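Local structure of 16S rRNA methylase (Escherichia coli, 3P2E) at residues Ile101-Pro106 with Phe135-Thr139; Tyr113-Pro117 with Tyr162-Tyr168; Ser13-Leu17 with Glu93-Ile97; Ala85-Ser89 with Thr109-Tyr113. The protein methylates the N1 position of adenine 1408 in 16S rRNA of assembled 30S subunits, using S-adenosyl-L-methionine, and so confers resistance to many aminoglycosides. All coordinates share one frame; numbering follows the deposited sequence.

Contact 1: Ile101-Pro106 with Phe135-Thr139. With SAH (S-adenosyl-L-homocysteine), chain C.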
loop_
_atom_site.group_PDB
_atom_site.type_symbol
_atom_site.label_atom_id
_atom_site.label_comp_id
_atom_site.label_asym_id
_atom_site.label_seq_id
_atom_site.Cartn_x
_atom_site.Cartn_y
_atom_site.Cartn_z
ATOM N N ILE A 101 -0.996 2.765 -6.443
ATOM C CA ILE A 101 -0.818 2.949 -5.009
ATOM C C ILE A 101 -1.988 2.344 -4.260
ATOM O O ILE A 101 -3.141 2.520 -4.648
ATOM C CB ILE A 101 -0.746 4.450 -4.625
ATOM C CG1 ILE A 101 0.497 5.098 -5.234
ATOM C CG2 ILE A 101 -0.715 4.600 -3.111
ATOM C CD1 ILE A 101 0.422 5.321 -6.723
ATOM N N SER A 102 -1.692 1.634 -3.181
ATOM C CA SER A 102 -2.747 1.027 -2.394
ATOM C C SER A 102 -2.570 1.280 -0.905
ATOM O O SER A 102 -1.454 1.477 -0.419
ATOM C CB SER A 102 -2.791 -0.484 -2.637
ATOM O OG SER A 102 -1.590 -1.100 -2.203
ATOM N N ILE A 103 -3.697 1.318 -0.204
ATOM C CA ILE A 103 -3.733 1.458 1.249
ATOM C C ILE A 103 -4.774 0.406 1.621
ATOM O O ILE A 103 -5.968 0.571 1.346
ATOM C CB ILE A 103 -4.193 2.864 1.710
ATOM C CG1 ILE A 103 -3.166 3.917 1.276
ATOM C CG2 ILE A 103 -4.315 2.895 3.236
ATOM C CD1 ILE A 103 -3.512 5.344 1.705
ATOM N N LEU A 104 -4.316 -0.690 2.222
ATOM C CA LEU A 104 -5.207 -1.794 2.567
ATOM C C LEU A 104 -5.417 -2.003 4.054
ATOM O O LEU A 104 -4.454 -2.099 4.814
ATOM C CB LEU A 104 -4.659 -3.094 1.968
ATOM C CG LEU A 104 -4.217 -3.028 0.508
ATOM C CD1 LEU A 104 -3.495 -4.314 0.144
ATOM C CD2 LEU A 104 -5.420 -2.800 -0.390
ATOM N N PHE A 105 -6.685 -2.072 4.453
ATOM C CA PHE A 105 -7.062 -2.304 5.848
ATOM C C PHE A 105 -6.232 -1.464 6.811
ATOM O O PHE A 105 -5.667 -1.988 7.780
ATOM C CB PHE A 105 -6.897 -3.789 6.166
ATOM C CG PHE A 105 -7.427 -4.692 5.088
ATOM C CD1 PHE A 105 -8.797 -4.797 4.860
ATOM C CD2 PHE A 105 -6.554 -5.397 4.270
ATOM C CE1 PHE A 105 -9.291 -5.594 3.818
ATOM C CE2 PHE A 105 -7.032 -6.196 3.227
ATOM C CZ PHE A 105 -8.409 -6.291 3.003
ATOM N N PRO A 106 -6.148 -0.145 6.564
ATOM C CA PRO A 106 -5.365 0.714 7.450
ATOM C C PRO A 106 -5.940 0.778 8.861
ATOM O O PRO A 106 -7.116 0.471 9.086
ATOM C CB PRO A 106 -5.410 2.067 6.743
ATOM C CG PRO A 106 -6.777 2.061 6.119
ATOM C CD PRO A 106 -6.857 0.655 5.545
ATOM N N PHE A 135 -5.283 3.953 -8.057
ATOM C CA PHE A 135 -5.194 3.903 -6.603
ATOM C C PHE A 135 -6.327 3.054 -6.062
ATOM O O PHE A 135 -7.365 2.892 -6.706
ATOM C CB PHE A 135 -5.235 5.311 -5.988
ATOM C CG PHE A 135 -6.618 5.893 -5.863
ATOM C CD1 PHE A 135 -7.374 5.693 -4.711
ATOM C CD2 PHE A 135 -7.159 6.654 -6.895
ATOM C CE1 PHE A 135 -8.649 6.244 -4.585
ATOM C CE2 PHE A 135 -8.435 7.210 -6.782
ATOM C CZ PHE A 135 -9.181 7.005 -5.624
ATOM N N GLU A 136 -6.107 2.496 -4.879
ATOM C CA GLU A 136 -7.092 1.653 -4.236
ATOM C C GLU A 136 -6.978 1.786 -2.725
ATOM O O GLU A 136 -5.907 1.563 -2.166
ATOM C CB GLU A 136 -6.855 0.203 -4.659
ATOM C CG GLU A 136 -7.443 -0.845 -3.742
ATOM C CD GLU A 136 -6.998 -2.240 -4.133
ATOM O OE1 GLU A 136 -5.779 -2.515 -4.098
ATOM O OE2 GLU A 136 -7.866 -3.061 -4.482
ATOM N N PHE A 137 -8.076 2.177 -2.078
ATOM C CA PHE A 137 -8.119 2.305 -0.619
ATOM C C PHE A 137 -9.193 1.338 -0.129
ATOM O O PHE A 137 -10.369 1.495 -0.465
ATOM C CB PHE A 137 -8.517 3.724 -0.169
ATOM C CG PHE A 137 -7.605 4.823 -0.660
ATOM C CD1 PHE A 137 -6.273 4.574 -0.986
ATOM C CD2 PHE A 137 -8.085 6.129 -0.765
ATOM C CE1 PHE A 137 -5.432 5.607 -1.412
ATOM C CE2 PHE A 137 -7.253 7.170 -1.189
ATOM C CZ PHE A 137 -5.925 6.908 -1.512
ATOM N N VAL A 138 -8.799 0.337 0.651
ATOM C CA VAL A 138 -9.757 -0.637 1.175
ATOM C C VAL A 138 -9.811 -0.466 2.689
ATOM O O VAL A 138 -8.820 -0.693 3.387
ATOM C CB VAL A 138 -9.333 -2.078 0.820
ATOM C CG1 VAL A 138 -10.355 -3.077 1.357
ATOM C CG2 VAL A 138 -9.195 -2.212 -0.687
ATOM N N THR A 139 -10.973 -0.069 3.198
ATOM C CA THR A 139 -11.113 0.179 4.625
ATOM C C THR A 139 -12.238 -0.577 5.320
ATOM O O THR A 139 -13.156 -1.101 4.687
ATOM C CB THR A 139 -11.350 1.681 4.892
ATOM O OG1 THR A 139 -12.532 2.102 4.199
ATOM C CG2 THR A 139 -10.175 2.509 4.406
HETATM N N SAH C . -1.878 -3.195 5.020
HETATM C CA SAH C . -1.744 -3.941 6.158
HETATM C CB SAH C . -2.235 -3.145 7.371
HETATM C CG SAH C . -1.791 -3.579 8.736
HETATM S SD SAH C . -2.364 -2.643 10.115
HETATM C C SAH C . -2.454 -5.348 5.944
HETATM O O SAH C . -1.891 -6.095 6.626
HETATM O OXT SAH C . -3.352 -5.543 5.257
HETATM C "C5'" SAH C . -2.171 -0.877 9.846
HETATM C "C4'" SAH C . -0.658 -0.601 9.410
HETATM O "O4'" SAH C . -0.693 0.795 9.084
HETATM C "C3'" SAH C . 0.377 -0.802 10.498
HETATM O "O3'" SAH C . 1.416 -1.733 10.059
HETATM C "C2'" SAH C . 0.885 0.651 10.825
HETATM O "O2'" SAH C . 2.235 0.764 11.218
HETATM C "C1'" SAH C . 0.567 1.400 9.514
HETATM N N9 SAH C . 0.371 2.894 9.688
HETATM C C8 SAH C . -0.426 3.532 10.649
HETATM N N7 SAH C . -0.347 4.849 10.585
HETATM C C5 SAH C . 0.569 5.041 9.497
HETATM C C6 SAH C . 1.028 6.302 8.981
HETATM N N6 SAH C . 0.622 7.486 9.495
HETATM N N1 SAH C . 1.914 6.190 7.922
HETATM C C2 SAH C . 2.327 4.959 7.396
HETATM N N3 SAH C . 1.875 3.745 7.905
HETATM C C4 SAH C . 1.001 3.888 8.954
#

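Contact 2: Tyr113-Pro117 with Tyr162-Tyr168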
loop_
_atom_site.group_PDB
_atom_site.type_symbol
_atom_site.label_atom_id
_atom_site.label_comp_id
_atom_site.label_asym_id
_atom_site.label_seq_id
_atom_site.Cartn_x
_atom_site.Cartn_y
_atom_site.Cartn_z
ATOM N N TYR A 113 -6.532 9.331 8.071
ATOM C CA TYR A 113 -6.144 10.161 6.928
ATOM C C TYR A 113 -6.964 9.799 5.696
ATOM O O TYR A 113 -7.259 10.654 4.859
ATOM C CB TYR A 113 -4.658 9.997 6.598
ATOM C CG TYR A 113 -3.723 10.453 7.697
ATOM C CD1 TYR A 113 -4.100 11.459 8.588
ATOM C CD2 TYR A 113 -2.454 9.895 7.833
ATOM C CE1 TYR A 113 -3.235 11.896 9.590
ATOM C CE2 TYR A 113 -1.581 10.328 8.827
ATOM C CZ TYR A 113 -1.979 11.327 9.702
ATOM O OH TYR A 113 -1.122 11.754 10.694
ATOM N N VAL A 114 -7.326 8.528 5.580
ATOM C CA VAL A 114 -8.108 8.085 4.436
ATOM C C VAL A 114 -9.594 8.392 4.595
ATOM O O VAL A 114 -10.235 8.867 3.660
ATOM C CB VAL A 114 -7.939 6.556 4.194
ATOM C CG1 VAL A 114 -8.870 6.094 3.080
ATOM C CG2 VAL A 114 -6.498 6.242 3.826
ATOM N N ILE A 115 -10.132 8.139 5.784
ATOM C CA ILE A 115 -11.561 8.332 6.040
ATOM C C ILE A 115 -12.074 9.750 6.283
ATOM O O ILE A 115 -13.193 10.078 5.873
ATOM C CB ILE A 115 -12.026 7.459 7.232
ATOM C CG1 ILE A 115 -11.627 6.001 6.997
ATOM C CG2 ILE A 115 -13.537 7.559 7.400
ATOM C CD1 ILE A 115 -12.100 5.442 5.693
ATOM N N LYS A 116 -11.279 10.588 6.943
ATOM C CA LYS A 116 -11.713 11.951 7.254
ATOM C C LYS A 116 -12.219 12.746 6.046
ATOM O O LYS A 116 -13.363 13.203 6.036
ATOM C CB LYS A 116 -10.592 12.717 7.967
ATOM C CG LYS A 116 -11.038 14.046 8.563
ATOM C CD LYS A 116 -9.972 14.637 9.476
ATOM C CE LYS A 116 -8.727 15.056 8.708
ATOM N NZ LYS A 116 -8.990 16.210 7.803
ATOM N N PRO A 117 -11.374 12.951 5.026
ATOM C CA PRO A 117 -9.979 12.521 4.883
ATOM C C PRO A 117 -9.065 13.696 5.213
ATOM O O PRO A 117 -9.531 14.825 5.363
ATOM C CB PRO A 117 -9.897 12.150 3.415
ATOM C CG PRO A 117 -10.711 13.254 2.793
ATOM C CD PRO A 117 -11.919 13.356 3.715
ATOM N N TYR A 162 -21.286 7.096 2.393
ATOM C CA TYR A 162 -20.298 8.094 2.778
ATOM C C TYR A 162 -19.244 8.255 1.687
ATOM O O TYR A 162 -18.965 9.367 1.232
ATOM C CB TYR A 162 -19.611 7.695 4.085
ATOM C CG TYR A 162 -18.501 8.646 4.470
ATOM C CD1 TYR A 162 -18.777 9.974 4.789
ATOM C CD2 TYR A 162 -17.170 8.226 4.487
ATOM C CE1 TYR A 162 -17.758 10.865 5.114
ATOM C CE2 TYR A 162 -16.141 9.110 4.811
ATOM C CZ TYR A 162 -16.444 10.425 5.124
ATOM O OH TYR A 162 -15.439 11.303 5.452
ATOM N N PHE A 163 -18.659 7.137 1.268
ATOM C CA PHE A 163 -17.630 7.163 0.241
ATOM C C PHE A 163 -18.157 7.594 -1.125
ATOM O O PHE A 163 -17.385 8.005 -1.990
ATOM C CB PHE A 163 -16.947 5.792 0.153
ATOM C CG PHE A 163 -16.146 5.446 1.379
ATOM C CD1 PHE A 163 -15.090 6.260 1.783
ATOM C CD2 PHE A 163 -16.456 4.323 2.140
ATOM C CE1 PHE A 163 -14.355 5.961 2.929
ATOM C CE2 PHE A 163 -15.728 4.016 3.286
ATOM C CZ PHE A 163 -14.676 4.836 3.682
ATOM N N LEU A 164 -19.473 7.515 -1.309
ATOM C CA LEU A 164 -20.102 7.916 -2.566
ATOM C C LEU A 164 -20.574 9.369 -2.530
ATOM O O LEU A 164 -20.994 9.913 -3.549
ATOM C CB LEU A 164 -21.305 7.018 -2.872
ATOM C CG LEU A 164 -21.046 5.608 -3.410
ATOM C CD1 LEU A 164 -22.348 4.831 -3.442
ATOM C CD2 LEU A 164 -20.438 5.692 -4.801
ATOM N N SER A 165 -20.506 9.996 -1.360
ATOM C CA SER A 165 -20.957 11.378 -1.219
ATOM C C SER A 165 -20.121 12.360 -2.031
ATOM O O SER A 165 -18.928 12.146 -2.260
ATOM C CB SER A 165 -20.958 11.796 0.259
ATOM O OG SER A 165 -19.647 11.856 0.798
ATOM N N GLU A 166 -20.759 13.439 -2.471
ATOM C CA GLU A 166 -20.083 14.461 -3.252
ATOM C C GLU A 166 -18.960 15.112 -2.451
ATOM O O GLU A 166 -17.906 15.434 -2.998
ATOM C CB GLU A 166 -21.083 15.530 -3.702
ATOM C CG GLU A 166 -22.259 14.985 -4.500
ATOM C CD GLU A 166 -21.823 14.202 -5.725
ATOM O OE1 GLU A 166 -21.119 14.777 -6.582
ATOM O OE2 GLU A 166 -22.187 13.012 -5.831
ATOM N N GLN A 167 -19.184 15.302 -1.153
ATOM C CA GLN A 167 -18.174 15.916 -0.295
ATOM C C GLN A 167 -16.891 15.091 -0.250
ATOM O O GLN A 167 -15.796 15.633 -0.384
ATOM C CB GLN A 167 -18.706 16.094 1.133
ATOM C CG GLN A 167 -19.867 17.068 1.263
ATOM C CD GLN A 167 -20.214 17.370 2.713
ATOM O OE1 GLN A 167 -20.461 16.459 3.507
ATOM N NE2 GLN A 167 -20.236 18.653 3.064
ATOM N N TYR A 168 -17.024 13.783 -0.055
ATOM C CA TYR A 168 -15.848 12.920 0.008
ATOM C C TYR A 168 -15.130 12.900 -1.339
ATOM O O TYR A 168 -13.904 12.998 -1.402
ATOM C CB TYR A 168 -16.241 11.490 0.402
ATOM C CG TYR A 168 -15.047 10.601 0.679
ATOM C CD1 TYR A 168 -14.297 10.748 1.847
ATOM C CD2 TYR A 168 -14.642 9.640 -0.247
ATOM C CE1 TYR A 168 -13.168 9.957 2.086
ATOM C CE2 TYR A 168 -13.517 8.849 -0.023
ATOM C CZ TYR A 168 -12.784 9.011 1.142
ATOM O OH TYR A 168 -11.659 8.244 1.343
#

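Contact 3: Ser13-Leu17 with Glu93-Ile97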
loop_
_atom_site.group_PDB
_atom_site.type_symbol
_atom_site.label_atom_id
_atom_site.label_comp_id
_atom_site.label_asym_id
_atom_site.label_seq_id
_atom_site.Cartn_x
_atom_site.Cartn_y
_atom_site.Cartn_z
ATOM N N SER A 13 19.882 4.984 -2.185
ATOM C CA SER A 13 19.856 6.277 -2.853
ATOM C C SER A 13 18.875 6.297 -4.016
ATOM O O SER A 13 18.403 5.250 -4.463
ATOM C CB SER A 13 21.249 6.620 -3.379
ATOM O OG SER A 13 21.588 5.762 -4.456
ATOM N N LYS A 14 18.578 7.496 -4.507
ATOM C CA LYS A 14 17.669 7.650 -5.631
ATOM C C LYS A 14 18.227 6.940 -6.860
ATOM O O LYS A 14 17.493 6.270 -7.584
ATOM C CB LYS A 14 17.450 9.135 -5.940
ATOM C CG LYS A 14 16.570 9.397 -7.151
ATOM C CD LYS A 14 15.220 8.702 -7.022
ATOM C CE LYS A 14 14.331 8.991 -8.225
ATOM N NZ LYS A 14 13.022 8.283 -8.123
ATOM N N ASP A 15 19.529 7.079 -7.094
ATOM C CA ASP A 15 20.153 6.435 -8.243
ATOM C C ASP A 15 20.106 4.913 -8.143
ATOM O O ASP A 15 19.930 4.225 -9.147
ATOM C CB ASP A 15 21.605 6.896 -8.401
ATOM C CG ASP A 15 21.713 8.351 -8.817
ATOM O OD1 ASP A 15 20.948 8.773 -9.709
ATOM O OD2 ASP A 15 22.570 9.072 -8.264
ATOM N N GLU A 16 20.265 4.386 -6.934
ATOM C CA GLU A 16 20.228 2.942 -6.746
ATOM C C GLU A 16 18.820 2.425 -7.011
ATOM O O GLU A 16 18.637 1.373 -7.623
ATOM C CB GLU A 16 20.659 2.577 -5.325
ATOM C CG GLU A 16 22.106 2.927 -5.020
ATOM C CD GLU A 16 22.540 2.457 -3.651
ATOM O OE1 GLU A 16 21.966 2.929 -2.648
ATOM O OE2 GLU A 16 23.457 1.612 -3.577
ATOM N N LEU A 17 17.827 3.176 -6.549
ATOM C CA LEU A 17 16.432 2.798 -6.740
ATOM C C LEU A 17 16.093 2.780 -8.227
ATOM O O LEU A 17 15.458 1.850 -8.720
ATOM C CB LEU A 17 15.519 3.789 -6.015
ATOM C CG LEU A 17 14.013 3.548 -6.131
ATOM C CD1 LEU A 17 13.654 2.184 -5.553
ATOM C CD2 LEU A 17 13.276 4.656 -5.392
ATOM N N GLU A 93 12.631 10.288 -2.657
ATOM C CA GLU A 93 13.037 9.394 -3.739
ATOM C C GLU A 93 11.850 8.675 -4.376
ATOM O O GLU A 93 11.955 8.168 -5.490
ATOM C CB GLU A 93 14.060 8.368 -3.234
ATOM C CG GLU A 93 15.370 8.983 -2.732
ATOM C CD GLU A 93 15.419 9.149 -1.217
ATOM O OE1 GLU A 93 14.362 9.420 -0.611
ATOM O OE2 GLU A 93 16.520 9.025 -0.633
ATOM N N LEU A 94 10.715 8.654 -3.684
ATOM C CA LEU A 94 9.531 7.975 -4.208
ATOM C C LEU A 94 8.575 8.884 -4.969
ATOM O O LEU A 94 7.525 8.443 -5.444
ATOM C CB LEU A 94 8.776 7.287 -3.070
ATOM C CG LEU A 94 9.525 6.187 -2.316
ATOM C CD1 LEU A 94 8.578 5.573 -1.291
ATOM C CD2 LEU A 94 10.027 5.123 -3.291
ATOM N N LYS A 95 8.927 10.158 -5.092
ATOM C CA LYS A 95 8.063 11.089 -5.804
ATOM C C LYS A 95 7.912 10.740 -7.283
ATOM O O LYS A 95 8.896 10.429 -7.960
ATOM C CB LYS A 95 8.606 12.515 -5.664
ATOM C CG LYS A 95 8.205 13.208 -4.372
ATOM C CD LYS A 95 8.426 12.318 -3.167
ATOM C CE LYS A 95 7.887 12.960 -1.904
ATOM N NZ LYS A 95 7.876 11.999 -0.771
ATOM N N ASN A 96 6.669 10.773 -7.762
ATOM C CA ASN A 96 6.351 10.520 -9.170
ATOM C C ASN A 96 6.952 9.219 -9.698
ATOM O O ASN A 96 7.494 9.181 -10.803
ATOM C CB ASN A 96 6.854 11.705 -10.004
ATOM C CG ASN A 96 6.367 11.667 -11.438
ATOM O OD1 ASN A 96 5.168 11.604 -11.696
ATOM N ND2 ASN A 96 7.302 11.720 -12.380
ATOM N N ILE A 97 6.821 8.142 -8.931
ATOM C CA ILE A 97 7.408 6.863 -9.329
ATOM C C ILE A 97 6.438 5.692 -9.523
ATOM O O ILE A 97 6.749 4.737 -10.239
ATOM C CB ILE A 97 8.457 6.425 -8.274
ATOM C CG1 ILE A 97 9.351 5.315 -8.822
ATOM C CG2 ILE A 97 7.748 5.914 -7.025
ATOM C CD1 ILE A 97 10.413 4.856 -7.831
HETATM O O HOH W 1 18.844 9.513 -1.989
HETATM O O HOH W 2 11.483 10.944 -7.868
#

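Contact 4: Ala85-Ser89 with Thr109-Tyr113. With SAH (S-adenosyl-L-homocysteine), chain C.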
loop_
_atom_site.group_PDB
_atom_site.type_symbol
_atom_site.label_atom_id
_atom_site.label_comp_id
_atom_site.label_asym_id
_atom_site.label_seq_id
_atom_site.Cartn_x
_atom_site.Cartn_y
_atom_site.Cartn_z
ATOM N N ALA A 85 9.094 4.333 6.541
ATOM C CA ALA A 85 8.665 5.720 6.534
ATOM C C ALA A 85 7.186 5.776 6.884
ATOM O O ALA A 85 6.511 4.746 6.912
ATOM C CB ALA A 85 8.894 6.332 5.153
ATOM N N ALA A 86 6.693 6.981 7.152
ATOM C CA ALA A 86 5.288 7.190 7.488
ATOM C C ALA A 86 4.653 8.116 6.457
ATOM O O ALA A 86 5.351 8.849 5.758
ATOM C CB ALA A 86 5.168 7.796 8.879
ATOM N N ALA A 87 3.325 8.096 6.379
ATOM C CA ALA A 87 2.609 8.931 5.422
ATOM C C ALA A 87 2.881 10.419 5.611
ATOM O O ALA A 87 2.808 11.190 4.649
ATOM C CB ALA A 87 1.113 8.660 5.512
ATOM N N GLU A 88 3.191 10.820 6.843
ATOM C CA GLU A 88 3.465 12.223 7.143
ATOM C C GLU A 88 4.862 12.664 6.709
ATOM O O GLU A 88 5.135 13.861 6.607
ATOM C CB GLU A 88 3.300 12.498 8.644
ATOM C CG GLU A 88 1.927 12.163 9.195
ATOM C CD GLU A 88 1.871 10.794 9.843
ATOM O OE1 GLU A 88 2.457 9.842 9.287
ATOM O OE2 GLU A 88 1.232 10.667 10.908
ATOM N N SER A 89 5.743 11.702 6.453
ATOM C CA SER A 89 7.110 12.012 6.042
ATOM C C SER A 89 7.621 11.009 5.014
ATOM O O SER A 89 8.534 10.229 5.288
ATOM C CB SER A 89 8.036 12.021 7.260
ATOM O OG SER A 89 8.030 10.762 7.911
ATOM N N THR A 109 -3.524 6.211 12.705
ATOM C CA THR A 109 -3.576 7.487 12.005
ATOM C C THR A 109 -3.810 7.353 10.501
ATOM O O THR A 109 -4.497 8.178 9.910
ATOM C CB THR A 109 -2.294 8.328 12.254
ATOM O OG1 THR A 109 -1.143 7.630 11.767
ATOM C CG2 THR A 109 -2.116 8.587 13.742
ATOM N N LEU A 110 -3.262 6.311 9.882
ATOM C CA LEU A 110 -3.439 6.135 8.443
ATOM C C LEU A 110 -4.911 5.953 8.092
ATOM O O LEU A 110 -5.388 6.480 7.082
ATOM C CB LEU A 110 -2.624 4.939 7.931
ATOM C CG LEU A 110 -2.605 4.747 6.409
ATOM C CD1 LEU A 110 -2.158 6.032 5.722
ATOM C CD2 LEU A 110 -1.670 3.591 6.050
ATOM N N LEU A 111 -5.638 5.211 8.921
ATOM C CA LEU A 111 -7.059 5.014 8.663
ATOM C C LEU A 111 -7.776 6.365 8.676
ATOM O O LEU A 111 -8.579 6.657 7.792
ATOM C CB LEU A 111 -7.678 4.080 9.710
ATOM C CG LEU A 111 -9.205 3.923 9.650
ATOM C CD1 LEU A 111 -9.620 3.333 8.319
ATOM C CD2 LEU A 111 -9.675 3.028 10.795
ATOM N N GLU A 112 -7.473 7.200 9.667
ATOM C CA GLU A 112 -8.118 8.506 9.751
ATOM C C GLU A 112 -7.770 9.402 8.556
ATOM O O GLU A 112 -8.620 10.141 8.064
ATOM C CB GLU A 112 -7.754 9.213 11.064
ATOM C CG GLU A 112 -6.390 9.871 11.086
ATOM C CD GLU A 112 -6.183 10.747 12.310
ATOM O OE1 GLU A 112 -7.012 11.652 12.543
ATOM O OE2 GLU A 112 -5.189 10.535 13.036
ATOM N N TYR A 113 -6.532 9.331 8.071
ATOM C CA TYR A 113 -6.144 10.161 6.928
ATOM C C TYR A 113 -6.964 9.799 5.696
ATOM O O TYR A 113 -7.259 10.654 4.859
ATOM C CB TYR A 113 -4.658 9.997 6.598
ATOM C CG TYR A 113 -3.723 10.453 7.697
ATOM C CD1 TYR A 113 -4.100 11.459 8.588
ATOM C CD2 TYR A 113 -2.454 9.895 7.833
ATOM C CE1 TYR A 113 -3.235 11.896 9.590
ATOM C CE2 TYR A 113 -1.581 10.328 8.827
ATOM C CZ TYR A 113 -1.979 11.327 9.702
ATOM O OH TYR A 113 -1.122 11.754 10.694
HETATM N N SAH C . -1.878 -3.195 5.020
HETATM C CA SAH C . -1.744 -3.941 6.158
HETATM C CB SAH C . -2.235 -3.145 7.371
HETATM C CG SAH C . -1.791 -3.579 8.736
HETATM S SD SAH C . -2.364 -2.643 10.115
HETATM C C SAH C . -2.454 -5.348 5.944
HETATM O O SAH C . -1.891 -6.095 6.626
HETATM O OXT SAH C . -3.352 -5.543 5.257
HETATM C "C5'" SAH C . -2.171 -0.877 9.846
HETATM C "C4'" SAH C . -0.658 -0.601 9.410
HETATM O "O4'" SAH C . -0.693 0.795 9.084
HETATM C "C3'" SAH C . 0.377 -0.802 10.498
HETATM O "O3'" SAH C . 1.416 -1.733 10.059
HETATM C "C2'" SAH C . 0.885 0.651 10.825
HETATM O "O2'" SAH C . 2.235 0.764 11.218
HETATM C "C1'" SAH C . 0.567 1.400 9.514
HETATM N N9 SAH C . 0.371 2.894 9.688
HETATM C C8 SAH C . -0.426 3.532 10.649
HETATM N N7 SAH C . -0.347 4.849 10.585
HETATM C C5 SAH C . 0.569 5.041 9.497
HETATM C C6 SAH C . 1.028 6.302 8.981
HETATM N N6 SAH C . 0.622 7.486 9.495
HETATM N N1 SAH C . 1.914 6.190 7.922
HETATM C C2 SAH C . 2.327 4.959 7.396
HETATM N N3 SAH C . 1.875 3.745 7.905
HETATM C C4 SAH C . 1.001 3.888 8.954
HETATM O O HOH W 3 1.362 8.424 12.785
#

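Contact 1: Ile101-Pro106 with Phe135-Thr139
Ile101-Leu104 and Phe135-Thr139 run side by side as parallel strands, their axes 4.8 Å apart and only 2° from alignment. Four backbone hydrogen bonds join them: Glu136 N to Ile101 O, Ile103 N to Glu136 O, Val138 N to Ile103 O, and last Phe105 N to Val138 O (2.8 Å), made just past the end of the first strand. Ile103 and Phe137 share one face of the sheet, where Ile103 CD1 meets Phe137 CE1 at 3.7 Å; the ring of Phe135 puts its CD1 over the centre of the Phe137 ring. These are neighbouring central strands of the seven-stranded sheet of a Rossmann-like methyltransferase, and the cofactor product lies at their C-terminal end. There Leu104 O accepts a 2.8 Å bond from the amino N of S-adenosylhomocysteine, while the carboxylate OXT sits at the edge of the Phe105 ring, 3.4 Å from CD2. On the other face Leu104 CD2 packs against Val138 CG2 (3.8 Å) and also touches Glu136 OE1. With Val138 CG1 anti to the backbone N (chi1 -179°), that methyl reaches Phe105 CE1 at 3.7 Å. Ser102 OG, on this same face, bonds to Asp30 and His28 of strand 26-31.

Contact 2: Tyr113-Pro117 with Tyr162-Tyr168
The C-terminal part of helix 108-115 and the turn after it, with a cis peptide before Pro117, face the junction of helices 160-164 and 166-175; the closest CA atoms, those of Pro117 and Tyr168, are 7.6 Å apart. Two tyrosine hydroxyls take successive carbonyls there. Tyr162 OH donates to Ile115 O at 2.6 Å, almost in line with the C=O, and Tyr168 OH donates to Val114 O at 2.8 Å from 36° above the carbonyl plane. With CG anti to the backbone N in both (chi1 176° and -172°), the two hydroxyls reach the end of helix 108-115. Beside these bonds Ile115 CD1 meets the edge of the Phe163 ring, 3.3 Å from CZ, and Pro117 CD lies 4.0 Å from Tyr168 CE1. Ser165 N-caps the second helix, its OG donating to Tyr162 O and accepting a weak bond from Tyr168 N. Behind this layer Val114, Ile115 and Phe163 rest on Thr139 of strand 133-139, Tyr168 on Ile179 of strand 178-185, and Pro117 on Leu122 of helix 119-126.

Contact 3: Ser13-Leu17 with Glu93-Ile97
A capping box starts helix 14-21, and the first turn of that helix meets the loop leading into strand 98-104 through Lys14, Leu17 and Glu93. In the box Glu16 N bonds to Ser13 OG, while Ser13 N returns a nearly straight bond (173°) to Glu16 OE1 on its anti lone pair. Lys14 then reaches across: its chain turns about CB-CG (chi2 55°) and runs extended beyond, bringing NZ to Glu93 O at 2.8 Å. Along the way the Lys14 and Glu93 chains run alongside with opposite headings, Lys14 CB lying 3.8 Å from Glu93 CG. The contact thus joins the N-terminal helix of the Rossmann-like domain to the 3-10 turn at Glu93-Leu94, outside the cofactor pocket, the Leu94 side chain about 11 Å from the bound product. Two waters bridge the segments as well. One accepts from Lys14 N and donates to Glu93 OE2 (2.7 Å); the other accepts from Lys14 NZ and donates to Lys95 O, so the ammonium has two partners here. Beneath this polar layer Leu17 CD2 enters the core, touching Leu94 CD2 at 3.9 Å and meeting Ile97 CD1 tip to tip at 3.8 Å. Leu94 continues inward onto Ile52 and Ile54 of strand 49-54.

Contact 4: Ala85-Ser89 with Thr109-Tyr113
Glu88 meets Tyr113 through a bend: its CG lies beside the backbone N, opposite the carbonyl carbon, and the chain folds at chi2 (97°), carrying the carboxylate to the hydroxyl that Tyr113, its CG placed the same way, extends from helix 108-115. The site is the adenine pocket of the Rossmann-like methyltransferase fold, where the type I turn Ala86-Ser89 faces the first turns of that helix with the base of S-adenosylhomocysteine between. Tyr113 OH donates to Glu88 OE2 at 2.6 Å, approaching from above the carboxylate plane, and the carboxylate stands nearly perpendicular to the phenol ring. This bond helps fix the carboxylate, whose other oxygen, OE1, accepts from the adenine N6 at 3.0 Å. N6 gives its second bond to Thr109 OG1 at 2.9 Å, so both segments grip the same amino group. The ring nitrogen N1 is read by Ala87 N, at 2.8 Å and almost straight (171°), a pattern that recognises adenine. Leu110 CB lies over one face of the base, 3.6 Å from C5, and its CD1 touches Ala87 CB at 4.2 Å. A water bridges the segments, donating to Glu88 OE2 and lying 2.8 Å from Thr109 OG1.

In the fold
Along the chain the first segments come in the order 13-17, 85-89, 101-106, 113-117; contact 1 interleaves with contacts 2 and 4, and contact 3 with contact 4. Contact 1 joins two central strands, its centre about 6 Å from that of the chain; contact 4 lies about 12 Å from it (between centres), and both hold the cofactor product, contact 1 at its amino acid end and contact 4 at its adenine. Helix 108-115, following strand 98-104, serves contacts 4 and 2, which share Tyr113. Contact 2 touches contact 1 where Val114 packs on Ile103 and Phe137. Contact 3 stands apart, about 30 Å from contact 2 between centres, toward the other end of the sheet.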